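Side-chain contacts in arginase, mitochondrial (Medicago truncatula, PDB 6VSS), which hydrolyses L-arginine to urea and L-ornithine, and agmatine to urea and putrescine, as a homohexamer with two manganese ions per subunit: residues Arg229-Val232 with Lys233-Val237; Leu290-Asp293 with Ile294-Ile297; Ile43-Arg46 with Ala47-Lys50. All coordinates share one frame; numbering follows the deposited sequence.

Interaction 1: residues Arg229-Val232 with Lys233-Val237; sequences REQV and KKYGV
The side-chain amide nitrogen of Gln231 donates to two acceptors. One is a water, 2.7 Å from NE2, that also meets the hydroxyl of Tyr235; the other is the carbonyl oxygen of Leu189, an L-ornithine-binding residue. Two such bonds from one nitrogen should fix the rotation of the amide. Its chain turns at chi2 (-77°) and runs beside Tyr235, where CD lies in the ring plane at the edge and OE1 comes within 3.7 Å of CE2. Since amide and ring planes stand 77° apart, this is an edge contact and not a stack. One face of the same ring carries CG of Lys234, 4.0 Å above its centre. NZ of Lys234 donates to a second water, whose link to Gln231 OE1 is too short to be secure.

Behind these side chains the helix ends in a Schellman motif. Val237 N bonds in the carbonyl plane to Val232 O at 2.9 Å, while Gly236 N makes a weak 3.3 Å bond to Lys233 O. Gly236, the C-prime residue, has the positive phi (53°) with which the chain leaves the helix. Val232 CG1 meets Val237 CB at 4.1 Å, the apolar contact that commonly flanks this motif. Beyond the turn begins strand 238-241, completing a beta-alpha-beta unit, and Val237 packs on Leu189 and on Leu216 of strand 213-221.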
ATOM      1  N   ARG B 229     -27.785 -20.805 -14.319  1.00 40.16           N
ATOM      2  CA  ARG B 229     -29.221 -20.652 -13.971  1.00 41.34           C
ATOM      3  C   ARG B 229     -29.930 -21.957 -14.322  1.00 42.32           C
ATOM      4  O   ARG B 229     -30.769 -22.358 -13.514  1.00 43.91           O
ATOM      5  CB  ARG B 229     -29.830 -19.404 -14.597  1.00 40.26           C
ATOM      6  CG  ARG B 229     -29.428 -18.141 -13.864  1.00 39.88           C
ATOM      7  CD  ARG B 229     -30.049 -16.942 -14.509  1.00 40.17           C
ATOM      8  NE  ARG B 229     -29.466 -15.671 -14.084  1.00 40.43           N
ATOM      9  CZ  ARG B 229     -29.808 -15.014 -12.986  1.00 39.86           C
ATOM     10  NH1 ARG B 229     -30.685 -15.563 -12.167  1.00 41.74           N
ATOM     11  NH2 ARG B 229     -29.283 -13.830 -12.692  1.00 38.61           N
ATOM     12  N   GLU B 230     -29.549 -22.631 -15.419  1.00 45.81           N
ATOM     13  CA  GLU B 230     -30.112 -23.975 -15.770  1.00 48.18           C
ATOM     14  C   GLU B 230     -29.779 -24.942 -14.639  1.00 44.30           C
ATOM     15  O   GLU B 230     -30.618 -25.762 -14.277  1.00 44.35           O
ATOM     16  CB  GLU B 230     -29.516 -24.658 -17.019  1.00 52.57           C
ATOM     17  CG  GLU B 230     -29.588 -23.926 -18.356  1.00 57.38           C
ATOM     18  CD  GLU B 230     -28.931 -24.690 -19.528  1.00 64.53           C
ATOM     19  OE1 GLU B 230     -27.892 -24.208 -20.111  1.00 65.88           O
ATOM     20  OE2 GLU B 230     -29.441 -25.803 -19.864  1.00 65.55           O
ATOM     21  N   GLN B 231     -28.527 -24.906 -14.185  1.00 43.09           N
ATOM     22  CA  GLN B 231     -27.996 -25.893 -13.204  1.00 42.45           C
ATOM     23  C   GLN B 231     -28.800 -25.744 -11.903  1.00 41.27           C
ATOM     24  O   GLN B 231     -29.278 -26.772 -11.381  1.00 38.29           O
ATOM     25  CB  GLN B 231     -26.484 -25.711 -13.030  1.00 40.52           C
ATOM     26  CG  GLN B 231     -25.668 -26.167 -14.224  1.00 39.92           C
ATOM     27  CD  GLN B 231     -25.528 -27.667 -14.299  1.00 41.11           C
ATOM     28  OE1 GLN B 231     -26.391 -28.368 -14.805  1.00 39.59           O
ATOM     29  NE2 GLN B 231     -24.417 -28.174 -13.777  1.00 45.30           N
ATOM     30  N   VAL B 232     -29.018 -24.486 -11.481  1.00 41.23           N
ATOM     31  CA  VAL B 232     -29.842 -24.096 -10.297  1.00 40.87           C
ATOM     32  C   VAL B 232     -31.224 -24.738 -10.394  1.00 43.60           C
ATOM     33  O   VAL B 232     -31.643 -25.376  -9.429  1.00 44.49           O
ATOM     34  CB  VAL B 232     -29.963 -22.574 -10.169  1.00 40.16           C
ATOM     35  CG1 VAL B 232     -30.951 -22.192  -9.092  1.00 40.06           C
ATOM     36  CG2 VAL B 232     -28.617 -21.924  -9.895  1.00 40.93           C
ATOM     37  N   LYS B 233     -31.898 -24.586 -11.530  1.00 46.47           N
ATOM     38  CA  LYS B 233     -33.250 -25.167 -11.724  1.00 49.33           C
ATOM     39  C   LYS B 233     -33.157 -26.699 -11.788  1.00 46.75           C
ATOM     40  O   LYS B 233     -34.010 -27.342 -11.231  1.00 46.46           O
ATOM     41  CB  LYS B 233     -33.909 -24.576 -12.975  1.00 53.07           C
ATOM     42  CG  LYS B 233     -35.328 -25.101 -13.205  1.00 59.45           C
ATOM     43  CD  LYS B 233     -35.797 -25.070 -14.646  1.00 62.99           C
ATOM     44  CE  LYS B 233     -36.777 -26.168 -14.979  1.00 65.03           C
ATOM     45  NZ  LYS B 233     -37.877 -25.616 -15.797  1.00 68.88           N
ATOM     46  N   LYS B 234     -32.151 -27.259 -12.446  1.00 45.56           N
ATOM     47  CA  LYS B 234     -32.053 -28.724 -12.660  1.00 46.71           C
ATOM     48  C   LYS B 234     -31.873 -29.452 -11.312  1.00 47.57           C
ATOM     49  O   LYS B 234     -32.411 -30.567 -11.148  1.00 44.14           O
ATOM     50  CB  LYS B 234     -30.893 -29.040 -13.602  1.00 47.20           C
ATOM     51  CG  LYS B 234     -30.443 -30.489 -13.572  1.00 51.23           C
ATOM     52  CD  LYS B 234     -29.289 -30.820 -14.502  1.00 54.01           C
ATOM     53  CE  LYS B 234     -28.991 -32.311 -14.480  1.00 55.72           C
ATOM     54  NZ  LYS B 234     -28.073 -32.715 -15.575  1.00 57.66           N
ATOM     55  N   TYR B 235     -31.089 -28.907 -10.379  1.00 45.53           N
ATOM     56  CA  TYR B 235     -30.822 -29.610  -9.096  1.00 44.66           C
ATOM     57  C   TYR B 235     -31.717 -29.030  -7.989  1.00 42.10           C
ATOM     58  O   TYR B 235     -31.549 -29.433  -6.891  1.00 43.90           O
ATOM     59  CB  TYR B 235     -29.320 -29.613  -8.780  1.00 47.00           C
ATOM     60  CG  TYR B 235     -28.445 -30.350  -9.782  1.00 48.55           C
ATOM     61  CD1 TYR B 235     -28.324 -31.736  -9.792  1.00 48.59           C
ATOM     62  CD2 TYR B 235     -27.688 -29.649 -10.697  1.00 49.31           C
ATOM     63  CE1 TYR B 235     -27.516 -32.395 -10.712  1.00 50.23           C
ATOM     64  CE2 TYR B 235     -26.882 -30.287 -11.623  1.00 51.49           C
ATOM     65  CZ  TYR B 235     -26.788 -31.665 -11.638  1.00 52.50           C
ATOM     66  OH  TYR B 235     -25.962 -32.232 -12.581  1.00 53.43           O
ATOM     67  N   GLY B 236     -32.705 -28.188  -8.292  1.00 40.91           N
ATOM     68  CA  GLY B 236     -33.570 -27.551  -7.284  1.00 40.36           C
ATOM     69  C   GLY B 236     -32.740 -26.836  -6.217  1.00 38.97           C
ATOM     70  O   GLY B 236     -33.062 -26.932  -5.015  1.00 40.39           O
ATOM     71  N   VAL B 237     -31.702 -26.130  -6.640  1.00 37.05           N
ATOM     72  CA  VAL B 237     -30.826 -25.336  -5.741  1.00 35.30           C
ATOM     73  C   VAL B 237     -31.590 -24.099  -5.324  1.00 34.11           C
ATOM     74  O   VAL B 237     -32.203 -23.467  -6.183  1.00 32.84           O
ATOM     75  CB  VAL B 237     -29.518 -24.923  -6.427  1.00 35.69           C
ATOM     76  CG1 VAL B 237     -28.685 -24.014  -5.511  1.00 35.00           C
ATOM     77  CG2 VAL B 237     -28.712 -26.129  -6.877  1.00 36.81           C
TER
HETATM   78  O   HOH W   1     -24.088 -30.865 -13.428  1.00 42.97           O
HETATM   79  O   HOH W   2     -26.119 -30.687 -15.484  1.00 46.85           O

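Interaction 2: residues Leu290-Asp293 with Ile294-Ile297; sequences LFRD and ILNI
Leu290, the N-cap residue, brings its carbonyl oxygen to 3.7 Å from Ile294 N, an approach rather than a bond. Phe291 presents its ring edge to Leu295, CE2 lying 3.4 Å from CD1. CD1 also sits over one face of the Arg292 guanidinium, 3.5 Å above the plane and toward its rim; bends at chi2 (78°) and chi3 fold the arginine back over the leucine. The guanidinium is also held by a salt bridge from NH1 to Glu102 and a hydrogen bond from NH2 to Gly287 O of a third subunit. The carbonyl oxygen of Arg292 accepts Asn296 N at 3.0 Å and lies as close to Asn296 CG, the amide itself forming no hydrogen bond with it. With alanine at Asn296, the backbone bond could persist, but Arg292 O would probably lose its amide cover and Glu253 a packing partner. Asp293 O accepts Ile297 N at 3.2 Å. Its OD2 takes Leu290 N at 2.9 Å on the anti side and OD1 pairs with Arg249; no capping box forms, as leucine cannot return the bond. Within the unit of strand 264-269, helix 291-300 and strand 305-311, Phe291 and Leu295 face helix 323-339, whereas Ile294 and Ile297 rest on strand 178-183.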
ATOM      1  N   LEU B 290     -22.401  -7.717   3.865  1.00 25.04           N
ATOM      2  CA  LEU B 290     -21.632  -7.138   4.980  1.00 26.58           C
ATOM      3  C   LEU B 290     -21.333  -8.271   5.941  1.00 26.07           C
ATOM      4  O   LEU B 290     -21.984  -9.342   5.895  1.00 25.87           O
ATOM      5  CB  LEU B 290     -22.400  -6.013   5.674  1.00 28.10           C
ATOM      6  CG  LEU B 290     -22.934  -4.912   4.763  1.00 28.46           C
ATOM      7  CD1 LEU B 290     -23.815  -3.962   5.581  1.00 28.85           C
ATOM      8  CD2 LEU B 290     -21.779  -4.182   4.097  1.00 28.44           C
ATOM      9  N   PHE B 291     -20.307  -8.057   6.740  1.00 26.23           N
ATOM     10  CA  PHE B 291     -19.814  -9.080   7.679  1.00 27.58           C
ATOM     11  C   PHE B 291     -20.973  -9.602   8.562  1.00 27.71           C
ATOM     12  O   PHE B 291     -21.169 -10.836   8.698  1.00 27.23           O
ATOM     13  CB  PHE B 291     -18.628  -8.557   8.495  1.00 27.34           C
ATOM     14  CG  PHE B 291     -17.943  -9.685   9.216  1.00 27.71           C
ATOM     15  CD1 PHE B 291     -16.941 -10.420   8.604  1.00 28.91           C
ATOM     16  CD2 PHE B 291     -18.353 -10.083  10.480  1.00 29.62           C
ATOM     17  CE1 PHE B 291     -16.317 -11.490   9.248  1.00 28.56           C
ATOM     18  CE2 PHE B 291     -17.731 -11.155  11.124  1.00 29.85           C
ATOM     19  CZ  PHE B 291     -16.724 -11.859  10.505  1.00 28.52           C
ATOM     20  N   ARG B 292     -21.746  -8.670   9.090  1.00 29.20           N
ATOM     21  CA  ARG B 292     -22.894  -8.872  10.003  1.00 31.18           C
ATOM     22  C   ARG B 292     -24.019  -9.619   9.269  1.00 31.86           C
ATOM     23  O   ARG B 292     -24.869 -10.182   9.919  1.00 33.19           O
ATOM     24  CB  ARG B 292     -23.156  -7.447  10.516  1.00 32.75           C
ATOM     25  CG  ARG B 292     -24.327  -7.259  11.460  1.00 35.11           C
ATOM     26  CD  ARG B 292     -24.124  -7.674  12.902  1.00 35.05           C
ATOM     27  NE  ARG B 292     -22.764  -7.431  13.354  1.00 34.85           N
ATOM     28  CZ  ARG B 292     -22.138  -8.129  14.327  1.00 35.10           C
ATOM     29  NH1 ARG B 292     -22.741  -9.139  14.931  1.00 33.96           N
ATOM     30  NH2 ARG B 292     -20.881  -7.832  14.651  1.00 34.39           N
ATOM     31  N   ASP B 293     -24.097  -9.621   7.946  1.00 30.87           N
ATOM     32  CA  ASP B 293     -25.170 -10.417   7.280  1.00 30.64           C
ATOM     33  C   ASP B 293     -24.869 -11.910   7.463  1.00 29.13           C
ATOM     34  O   ASP B 293     -25.751 -12.683   7.830  1.00 28.19           O
ATOM     35  CB  ASP B 293     -25.249 -10.145   5.772  1.00 32.17           C
ATOM     36  CG  ASP B 293     -25.814  -8.805   5.366  1.00 32.28           C
ATOM     37  OD1 ASP B 293     -26.891  -8.475   5.828  1.00 33.67           O
ATOM     38  OD2 ASP B 293     -25.187  -8.145   4.545  1.00 32.31           O
ATOM     39  N   ILE B 294     -23.629 -12.319   7.249  1.00 27.43           N
ATOM     40  CA  ILE B 294     -23.251 -13.748   7.472  1.00 27.95           C
ATOM     41  C   ILE B 294     -23.527 -14.117   8.954  1.00 28.90           C
ATOM     42  O   ILE B 294     -23.995 -15.262   9.232  1.00 26.55           O
ATOM     43  CB  ILE B 294     -21.787 -13.994   7.072  1.00 27.45           C
ATOM     44  CG1 ILE B 294     -21.556 -13.593   5.606  1.00 27.86           C
ATOM     45  CG2 ILE B 294     -21.401 -15.445   7.319  1.00 28.10           C
ATOM     46  CD1 ILE B 294     -20.265 -14.048   5.032  1.00 27.91           C
ATOM     47  N   LEU B 295     -23.226 -13.213   9.900  1.00 29.51           N
ATOM     48  CA  LEU B 295     -23.334 -13.557  11.346  1.00 30.98           C
ATOM     49  C   LEU B 295     -24.822 -13.699  11.703  1.00 31.79           C
ATOM     50  O   LEU B 295     -25.179 -14.580  12.479  1.00 31.50           O
ATOM     51  CB  LEU B 295     -22.661 -12.481  12.215  1.00 31.09           C
ATOM     52  CG  LEU B 295     -21.147 -12.394  12.104  1.00 31.56           C
ATOM     53  CD1 LEU B 295     -20.549 -11.404  13.074  1.00 32.53           C
ATOM     54  CD2 LEU B 295     -20.506 -13.736  12.317  1.00 32.27           C
ATOM     55  N   ASN B 296     -25.666 -12.816  11.188  1.00 32.56           N
ATOM     56  CA  ASN B 296     -27.137 -12.893  11.428  1.00 32.60           C
ATOM     57  C   ASN B 296     -27.671 -14.266  10.989  1.00 33.50           C
ATOM     58  O   ASN B 296     -28.395 -14.946  11.768  1.00 32.79           O
ATOM     59  CB  ASN B 296     -27.861 -11.776  10.704  1.00 32.36           C
ATOM     60  CG  ASN B 296     -27.565 -10.416  11.297  1.00 32.36           C
ATOM     61  OD1 ASN B 296     -27.061 -10.317  12.408  1.00 32.99           O
ATOM     62  ND2 ASN B 296     -27.876  -9.361  10.570  1.00 32.78           N
ATOM     63  N   ILE B 297     -27.347 -14.670   9.775  1.00 31.79           N
ATOM     64  CA  ILE B 297     -27.832 -15.965   9.231  1.00 33.65           C
ATOM     65  C   ILE B 297     -27.276 -17.114  10.087  1.00 33.77           C
ATOM     66  O   ILE B 297     -28.010 -18.085  10.406  1.00 33.02           O
ATOM     67  CB  ILE B 297     -27.478 -16.063   7.738  1.00 33.03           C
ATOM     68  CG1 ILE B 297     -28.277 -15.010   6.957  1.00 34.03           C
ATOM     69  CG2 ILE B 297     -27.728 -17.486   7.278  1.00 33.75           C
ATOM     70  CD1 ILE B 297     -27.871 -14.764   5.519  1.00 35.30           C
TER

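Interaction 3: residues Ile43-Arg46 with Ala47-Lys50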
ATOM      1  N   ILE B  43      -1.638 -36.742   9.788  1.00 30.42           N
ATOM      2  CA  ILE B  43      -3.023 -36.255  10.084  1.00 31.34           C
ATOM      3  C   ILE B  43      -3.640 -37.222  11.103  1.00 31.10           C
ATOM      4  O   ILE B  43      -4.242 -36.750  12.047  1.00 30.42           O
ATOM      5  CB  ILE B  43      -3.939 -36.068   8.832  1.00 31.22           C
ATOM      6  CG1 ILE B  43      -3.383 -35.120   7.759  1.00 30.55           C
ATOM      7  CG2 ILE B  43      -5.349 -35.655   9.254  1.00 30.81           C
ATOM      8  CD1 ILE B  43      -3.399 -33.645   8.114  1.00 31.20           C
ATOM      9  N   ARG B  44      -3.463 -38.535  10.935  1.00 33.25           N
ATOM     10  CA  ARG B  44      -4.054 -39.524  11.877  1.00 35.05           C
ATOM     11  C   ARG B  44      -3.579 -39.151  13.287  1.00 32.41           C
ATOM     12  O   ARG B  44      -4.424 -39.082  14.169  1.00 32.76           O
ATOM     13  CB  ARG B  44      -3.715 -40.990  11.537  1.00 37.94           C
ATOM     14  CG  ARG B  44      -4.394 -42.005  12.453  1.00 41.09           C
ATOM     15  CD  ARG B  44      -4.378 -43.480  12.004  1.00 46.26           C
ATOM     16  NE  ARG B  44      -4.528 -43.631  10.554  1.00 51.19           N
ATOM     17  CZ  ARG B  44      -3.560 -43.996   9.682  1.00 57.75           C
ATOM     18  NH1 ARG B  44      -3.810 -44.014   8.379  1.00 58.14           N
ATOM     19  NH2 ARG B  44      -2.340 -44.329  10.094  1.00 60.66           N
ATOM     20  N   GLU B  45      -2.291 -38.911  13.467  1.00 30.59           N
ATOM     21  CA  GLU B  45      -1.668 -38.725  14.808  1.00 31.10           C
ATOM     22  C   GLU B  45      -2.072 -37.369  15.392  1.00 30.63           C
ATOM     23  O   GLU B  45      -2.260 -37.266  16.621  1.00 28.98           O
ATOM     24  CB  GLU B  45      -0.145 -38.819  14.736  1.00 32.63           C
ATOM     25  CG  GLU B  45       0.362 -40.202  14.325  1.00 34.23           C
ATOM     26  CD  GLU B  45       0.026 -41.261  15.344  1.00 35.53           C
ATOM     27  OE1 GLU B  45      -0.098 -40.883  16.532  1.00 35.50           O
ATOM     28  OE2 GLU B  45      -0.117 -42.465  14.950  1.00 37.81           O
ATOM     29  N   ARG B  46      -2.230 -36.349  14.553  1.00 29.59           N
ATOM     30  CA  ARG B  46      -2.678 -35.054  15.128  1.00 29.91           C
ATOM     31  C   ARG B  46      -4.132 -35.216  15.545  1.00 29.14           C
ATOM     32  O   ARG B  46      -4.492 -34.711  16.624  1.00 29.72           O
ATOM     33  CB  ARG B  46      -2.403 -33.921  14.145  1.00 29.35           C
ATOM     34  CG  ARG B  46      -0.921 -33.607  14.065  1.00 29.73           C
ATOM     35  CD  ARG B  46      -0.515 -32.562  15.096  1.00 31.58           C
ATOM     36  NE  ARG B  46      -1.294 -31.339  15.067  1.00 31.55           N
ATOM     37  CZ  ARG B  46      -1.455 -30.529  16.104  1.00 34.12           C
ATOM     38  NH1 ARG B  46      -0.814 -30.754  17.251  1.00 35.54           N
ATOM     39  NH2 ARG B  46      -2.202 -29.446  15.964  1.00 33.45           N
ATOM     40  N   ALA B  47      -4.953 -35.907  14.749  1.00 30.20           N
ATOM     41  CA  ALA B  47      -6.384 -36.057  15.114  1.00 32.00           C
ATOM     42  C   ALA B  47      -6.491 -36.915  16.395  1.00 33.52           C
ATOM     43  O   ALA B  47      -7.401 -36.685  17.259  1.00 35.64           O
ATOM     44  CB  ALA B  47      -7.196 -36.604  13.963  1.00 32.83           C
ATOM     45  N   LYS B  48      -5.603 -37.884  16.551  1.00 34.02           N
ATOM     46  CA  LYS B  48      -5.636 -38.828  17.696  1.00 34.89           C
ATOM     47  C   LYS B  48      -5.351 -38.003  18.956  1.00 33.56           C
ATOM     48  O   LYS B  48      -6.079 -38.131  19.945  1.00 32.06           O
ATOM     49  CB  LYS B  48      -4.616 -39.950  17.444  1.00 35.74           C
ATOM     50  CG  LYS B  48      -4.138 -40.741  18.657  1.00 38.16           C
ATOM     51  CD  LYS B  48      -3.152 -41.861  18.268  1.00 39.69           C
ATOM     52  CE  LYS B  48      -2.919 -42.858  19.377  1.00 42.37           C
ATOM     53  NZ  LYS B  48      -2.060 -42.277  20.435  1.00 43.75           N
ATOM     54  N   PHE B  49      -4.287 -37.204  18.916  1.00 33.29           N
ATOM     55  CA  PHE B  49      -3.921 -36.269  20.005  1.00 32.70           C
ATOM     56  C   PHE B  49      -5.177 -35.468  20.429  1.00 33.06           C
ATOM     57  O   PHE B  49      -5.659 -35.628  21.581  1.00 31.00           O
ATOM     58  CB  PHE B  49      -2.736 -35.430  19.551  1.00 32.30           C
ATOM     59  CG  PHE B  49      -2.446 -34.257  20.456  1.00 32.37           C
ATOM     60  CD1 PHE B  49      -2.609 -34.362  21.822  1.00 32.86           C
ATOM     61  CD2 PHE B  49      -1.968 -33.068  19.939  1.00 32.22           C
ATOM     62  CE1 PHE B  49      -2.326 -33.282  22.642  1.00 32.99           C
ATOM     63  CE2 PHE B  49      -1.713 -31.990  20.760  1.00 32.77           C
ATOM     64  CZ  PHE B  49      -1.881 -32.100  22.108  1.00 32.23           C
ATOM     65  N   LYS B  50      -5.759 -34.691  19.505  1.00 33.11           N
ATOM     66  CA  LYS B  50      -6.850 -33.732  19.817  1.00 33.22           C
ATOM     67  C   LYS B  50      -8.106 -34.490  20.257  1.00 32.83           C
ATOM     68  O   LYS B  50      -8.748 -34.004  21.192  1.00 30.66           O
ATOM     69  CB  LYS B  50      -7.009 -32.770  18.644  1.00 33.51           C
ATOM     70  CG  LYS B  50      -5.786 -31.883  18.433  1.00 34.11           C
ATOM     71  CD  LYS B  50      -5.369 -31.205  19.696  1.00 34.95           C
ATOM     72  CE  LYS B  50      -4.298 -30.163  19.510  1.00 36.46           C
ATOM     73  NZ  LYS B  50      -4.758 -29.021  18.689  1.00 36.51           N
TER
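Phe49 offers its ring edge to Arg46 and one face to Lys50. NH1 of Arg46 lies in the ring plane at that edge, 3.7 Å from CD2 of Phe49, and the guanidinium and ring planes are 57° apart. The arginine therefore does not stack on the ring, and the geometry is not that of a face-on cation-pi contact. Over the ring face comes CD of Lys50, 3.8 Å above the plane and offset toward the rim, an aliphatic CH-pi type of approach.

Arg46 reaches this position because its chain folds at chi2 (-89°) and again at chi3 (-53°), running alongside Phe49 and Lys50 in the same direction. The two cationic ends come close, Arg46 NH2 lying 3.8 Å from Lys50 NZ. Both form salt bridges with OD2 of Asp126 in a fourth subunit, so one carboxylate gathers the two charges and probably offsets their proximity.

One residue earlier on each side, Glu45 and Lys48 also run side by side. OE1 of Glu45 touches the aliphatic CD of Lys48 at 3.6 Å, but NZ remains 4.6 Å from OE1, beyond salt-bridge range. The carboxylate is instead paired with Arg34 of the fourth subunit.

Beneath the side chains the helical backbone bonds are regular. Ala47 N meets Ile43 O at 2.9 Å, and Lys50 N meets Arg46 O at 3.1 Å. This part of helix 25-57 lies between the fourth subunit, which meets Glu45 and Phe49 as well as Arg46 and Lys50, and strand 113-118 of its own chain, where Ile43 packs on Val116, Arg46 NE bonds to Val116 O, and Lys50 NZ bonds to Thr114 OG1 and Asn115 O; that strand is an outermost one of the parallel sheet.

Overall arrangement
Interaction 3 comes first along the chain, on helix 25-57, followed by interaction 1 on helix 226-234 and interaction 2 on helix 291-300. All three lie on helices around one parallel eight-stranded sheet; that of interaction 2 connects the interior strands 264-269 and 305-311. Interaction 3 lies against outermost strand 113-118, and the helix of interaction 1 leads into the opposite outermost strand, 238-241; their centres are about 39 Å apart. Interactions 1 and 2 are closer, about 25 Å between centres, yet their nearest atoms stay about 14 Å apart. Interaction 3 lies across the chain's centre from both. All three have residues touching other subunits, so the helices flanking this sheet also help build the hexamer.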